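Side-chain contacts in CopC (Methylosinus trichosporium OB3b, PDB 5ICU), which binds a copper(II) ion and, as a periplasmic CopC-family protein with a cupredoxin-like beta-sandwich, probably takes part in copper homeostasis: residues S2-A7 with V75-L80; I37-L40 with L46-E49. All coordinates share one frame; numbering follows the deposited sequence.

Interaction 1 (S2-A7 with V75-L80); sequences SFLVDA and VKFRVL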
# COMPACT_ATOMS: atom_id res chain seq x y z
N SER A 2 -15.87 -0.99 0.17
CA SER A 2 -14.87 -1.75 0.92
C SER A 2 -13.81 -0.80 1.38
O SER A 2 -12.88 -0.49 0.67
CB SER A 2 -14.30 -2.84 0.04
OG SER A 2 -15.33 -3.77 -0.22
N PHE A 3 -14.02 -0.21 2.55
CA PHE A 3 -13.10 0.78 3.10
C PHE A 3 -11.85 0.15 3.67
O PHE A 3 -11.88 -0.95 4.19
CB PHE A 3 -13.80 1.58 4.19
CG PHE A 3 -14.90 2.51 3.67
CD1 PHE A 3 -14.56 3.53 2.79
CD2 PHE A 3 -16.23 2.34 4.00
CE1 PHE A 3 -15.54 4.37 2.28
CE2 PHE A 3 -17.22 3.22 3.49
CZ PHE A 3 -16.82 4.23 2.63
N LEU A 4 -10.73 0.87 3.68
CA LEU A 4 -9.53 0.36 4.32
C LEU A 4 -9.78 0.18 5.81
O LEU A 4 -10.28 1.11 6.49
CB LEU A 4 -8.37 1.36 4.13
CG LEU A 4 -7.01 0.84 4.61
CD1 LEU A 4 -6.42 -0.24 3.70
CD2 LEU A 4 -6.04 2.02 4.73
N VAL A 5 -9.40 -0.99 6.35
CA VAL A 5 -9.49 -1.21 7.80
C VAL A 5 -8.19 -1.57 8.46
O VAL A 5 -8.10 -1.47 9.68
CB VAL A 5 -10.59 -2.23 8.17
CG1 VAL A 5 -11.96 -1.74 7.72
CG2 VAL A 5 -10.26 -3.62 7.66
N ASP A 6 -7.19 -1.97 7.71
CA ASP A 6 -5.86 -2.23 8.26
C ASP A 6 -4.83 -2.13 7.17
O ASP A 6 -5.13 -2.39 6.03
CB ASP A 6 -5.80 -3.62 8.92
CG ASP A 6 -4.71 -3.73 10.00
OD1 ASP A 6 -4.05 -2.73 10.35
OD2 ASP A 6 -4.53 -4.85 10.49
N ALA A 7 -3.60 -1.80 7.52
CA ALA A 7 -2.53 -1.71 6.55
C ALA A 7 -1.20 -1.97 7.22
O ALA A 7 -1.04 -1.66 8.40
CB ALA A 7 -2.52 -0.35 5.91
N VAL A 75 1.49 5.81 0.29
CA VAL A 75 0.77 4.74 -0.34
C VAL A 75 -0.56 5.32 -0.73
O VAL A 75 -1.27 5.83 0.13
CB VAL A 75 0.54 3.58 0.65
CG1 VAL A 75 -0.36 2.54 -0.01
CG2 VAL A 75 1.88 2.97 1.08
N LYS A 76 -0.91 5.21 -2.01
CA LYS A 76 -2.28 5.54 -2.43
C LYS A 76 -2.91 4.32 -3.03
O LYS A 76 -2.23 3.44 -3.53
CB LYS A 76 -2.33 6.74 -3.36
CG LYS A 76 -1.69 6.58 -4.72
CD LYS A 76 -1.83 7.84 -5.59
CE LYS A 76 -1.41 7.61 -7.04
NZ LYS A 76 -1.53 8.85 -7.87
N PHE A 77 -4.23 4.27 -2.98
CA PHE A 77 -4.96 3.10 -3.49
C PHE A 77 -6.27 3.52 -4.08
O PHE A 77 -6.89 4.45 -3.62
CB PHE A 77 -5.10 2.00 -2.44
CG PHE A 77 -5.76 2.44 -1.18
CD1 PHE A 77 -4.99 2.94 -0.14
CD2 PHE A 77 -7.15 2.39 -0.99
CE1 PHE A 77 -5.56 3.39 1.03
CE2 PHE A 77 -7.73 2.83 0.19
CZ PHE A 77 -6.93 3.36 1.18
N ARG A 78 -6.70 2.76 -5.09
CA ARG A 78 -7.97 3.02 -5.72
C ARG A 78 -8.52 1.66 -6.11
O ARG A 78 -7.99 1.01 -7.04
CB ARG A 78 -7.74 3.91 -6.91
CG ARG A 78 -9.07 4.53 -7.50
CD ARG A 78 -8.82 5.68 -8.46
NE ARG A 78 -10.08 6.20 -9.01
CZ ARG A 78 -10.75 5.67 -10.03
NH1 ARG A 78 -10.32 4.60 -10.65
NH2 ARG A 78 -11.90 6.23 -10.43
N VAL A 79 -9.50 1.17 -5.35
CA VAL A 79 -9.94 -0.20 -5.44
C VAL A 79 -11.37 -0.27 -5.93
O VAL A 79 -12.16 0.64 -5.68
CB VAL A 79 -9.79 -0.95 -4.08
CG1 VAL A 79 -8.33 -0.89 -3.61
CG2 VAL A 79 -10.72 -0.40 -3.01
N LEU A 80 -11.67 -1.38 -6.60
CA LEU A 80 -13.07 -1.68 -6.98
C LEU A 80 -13.63 -2.66 -5.97
O LEU A 80 -13.16 -3.77 -5.86
CB LEU A 80 -13.15 -2.24 -8.41
CG LEU A 80 -14.59 -2.52 -8.88
CD1 LEU A 80 -15.45 -1.31 -8.89
CD2 LEU A 80 -14.55 -3.20 -10.20
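The phenyl ring of Phe77 meets Leu4 obliquely, with the leucine bearing on the far end of the ring. This is a contact between the two sheets of the CopC beta-sandwich: strand 4-8 borders the three-stranded sheet, and strand 71-80 runs inside the other. Phe77 CG sits between its backbone N and carbonyl carbon (chi1 57°), which sends the ring across the gap between the sheets. There CZ lies 3.8 Å from Leu4 CB. The leucine also lays a branch on the same end, its CD2 reaching Phe77 CE1 at 4.0 Å; with Leu4 CG anti to the backbone N (chi1 -173°), the branch is brought to the CZ-CE1 end of the ring. The two backbones stay well apart, 9.5 Å between Leu4 CA and Phe77 CA, so side chains alone bridge this level. Leu24 on strand 21-26 packs against Leu4, and Phe26 of the same strand touches Val79. A second flat group, the ring of Phe3, takes no part across the contact; it meets the imidazole of the copper ligand His1, their planes about 35° apart. Ser2, next to that ligand, is held by Ser81 OG at its backbone N and by Gly29 O at its hydroxyl. Ahead of strand 4-8 the contact is slighter: the backbone O of Ser2 comes no closer to Val79 than CG2, at 4.3 Å.

Interaction 2 (I37-L40 with L46-E49); sequences ISIL and LVVE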
# COMPACT_ATOMS: atom_id res chain seq x y z
N ILE A 37 -2.67 -0.03 -6.29
CA ILE A 37 -1.93 0.51 -5.16
C ILE A 37 -0.68 1.12 -5.79
O ILE A 37 -0.03 0.49 -6.63
CB ILE A 37 -1.52 -0.57 -4.13
CG1 ILE A 37 -2.72 -1.42 -3.72
CG2 ILE A 37 -0.88 0.09 -2.93
CD1 ILE A 37 -2.37 -2.66 -2.93
N SER A 38 -0.32 2.30 -5.30
CA SER A 38 0.89 2.98 -5.75
C SER A 38 1.70 3.44 -4.55
O SER A 38 1.15 3.84 -3.54
CB SER A 38 0.58 4.23 -6.56
OG SER A 38 -0.18 3.91 -7.71
N ILE A 39 3.02 3.42 -4.68
CA ILE A 39 3.91 4.08 -3.73
C ILE A 39 4.52 5.27 -4.41
O ILE A 39 5.08 5.15 -5.51
CB ILE A 39 5.02 3.12 -3.26
CG1 ILE A 39 4.42 1.87 -2.58
CG2 ILE A 39 6.00 3.83 -2.33
CD1 ILE A 39 5.43 0.83 -2.21
N LEU A 40 4.42 6.41 -3.74
CA LEU A 40 5.01 7.70 -4.19
C LEU A 40 6.14 8.05 -3.26
O LEU A 40 6.04 7.83 -2.07
CB LEU A 40 3.97 8.83 -4.14
CG LEU A 40 2.66 8.60 -4.85
CD1 LEU A 40 1.80 9.86 -4.72
CD2 LEU A 40 2.83 8.18 -6.30
N LEU A 46 6.25 8.48 -8.84
CA LEU A 46 5.73 7.12 -8.78
C LEU A 46 6.88 6.14 -8.69
O LEU A 46 7.69 6.05 -9.58
CB LEU A 46 4.84 6.87 -10.00
CG LEU A 46 4.22 5.47 -10.06
CD1 LEU A 46 3.31 5.16 -8.91
CD2 LEU A 46 3.51 5.31 -11.41
N VAL A 47 6.92 5.39 -7.60
CA VAL A 47 7.96 4.35 -7.39
C VAL A 47 7.52 3.03 -8.01
O VAL A 47 8.29 2.39 -8.74
CB VAL A 47 8.25 4.18 -5.89
CG1 VAL A 47 9.27 3.06 -5.67
CG2 VAL A 47 8.80 5.49 -5.31
N VAL A 48 6.29 2.61 -7.70
CA VAL A 48 5.75 1.35 -8.19
C VAL A 48 4.24 1.40 -8.10
O VAL A 48 3.71 2.09 -7.23
CB VAL A 48 6.32 0.12 -7.38
CG1 VAL A 48 5.96 0.17 -5.93
CG2 VAL A 48 5.89 -1.19 -8.03
N GLU A 49 3.58 0.72 -9.01
CA GLU A 49 2.12 0.53 -8.98
C GLU A 49 1.81 -0.93 -9.20
O GLU A 49 2.50 -1.61 -9.95
CB GLU A 49 1.44 1.39 -10.08
CG GLU A 49 -0.08 1.36 -10.04
CD GLU A 49 -0.75 0.14 -10.66
OE1 GLU A 49 -0.15 -0.57 -11.50
OE2 GLU A 49 -1.90 -0.17 -10.27
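Strands 36-40 and 46-50 form a beta hairpin at the border of the larger sheet of the sandwich, and a classic beta bulge interrupts their pairing where Val47 and Val48 both face Ile39. Ile39 uses both of its backbone polar groups here: its N donates to Val48 O at 3.0 Å, and its O accepts from Val47 N at 2.8 Å. Both bonds are nearly straight, with N-H...O angles of 163° and 160°. The extra residue is taken up at Val47, whose backbone turns to a helix-like psi of -50°, and the register moves by one so that Leu40 pairs with Leu46. Further along, Ser38 and Glu49 form a non-hydrogen-bonded antiparallel pair; beside them Glu49 CA makes a CA-H...O contact of 3.2 Å with Ile37 O.

The two faces differ. On one, Ile39 and Val48 lie side by side and point the same way, with Ile39 CD1 against Val48 CG1 at 3.8 Å; both side chains also touch Leu63 on strand 60-64 of the opposing sheet, so this is the face turned into the core. On the other, Leu46 crosses Leu40, and its CD1 serves two neighbours, meeting Leu40 CD2 at 4.0 Å and Ser38 CB at 3.7 Å. Glu49 lies on the same face as Ser38. Its chain is bent at chi2, which carries the carboxylate along the strand, where OE2 is hydrogen-bonded to Ser36 OG. The aliphatic part of the glutamate meanwhile lies beside the serine, Glu49 CG resting 3.5 Å from Ser38 OG.

How the interactions relate
Strands 71-80 and 36-40 are neighbours in one sheet, so interactions 1 and 2 share a framework although their centres are 14 Å apart. The direct tie is Lys76 O to Ser38 N, 2.8 Å and probably a hydrogen bond. On the core side Val75 CG1 packs against Ile37 CG2 at 3.8 Å. Leu24 of the opposing sheet touches Leu4 from interaction 1 and Ile37 from interaction 2, joining the two through the core. Only interaction 1 includes a residue adjacent to a copper ligand: the Ser2 side chain lies about 7 Å from the ion, which is bound by His1, Asp83 and His85. Interaction 2 builds the hairpin edge of the same sandwich.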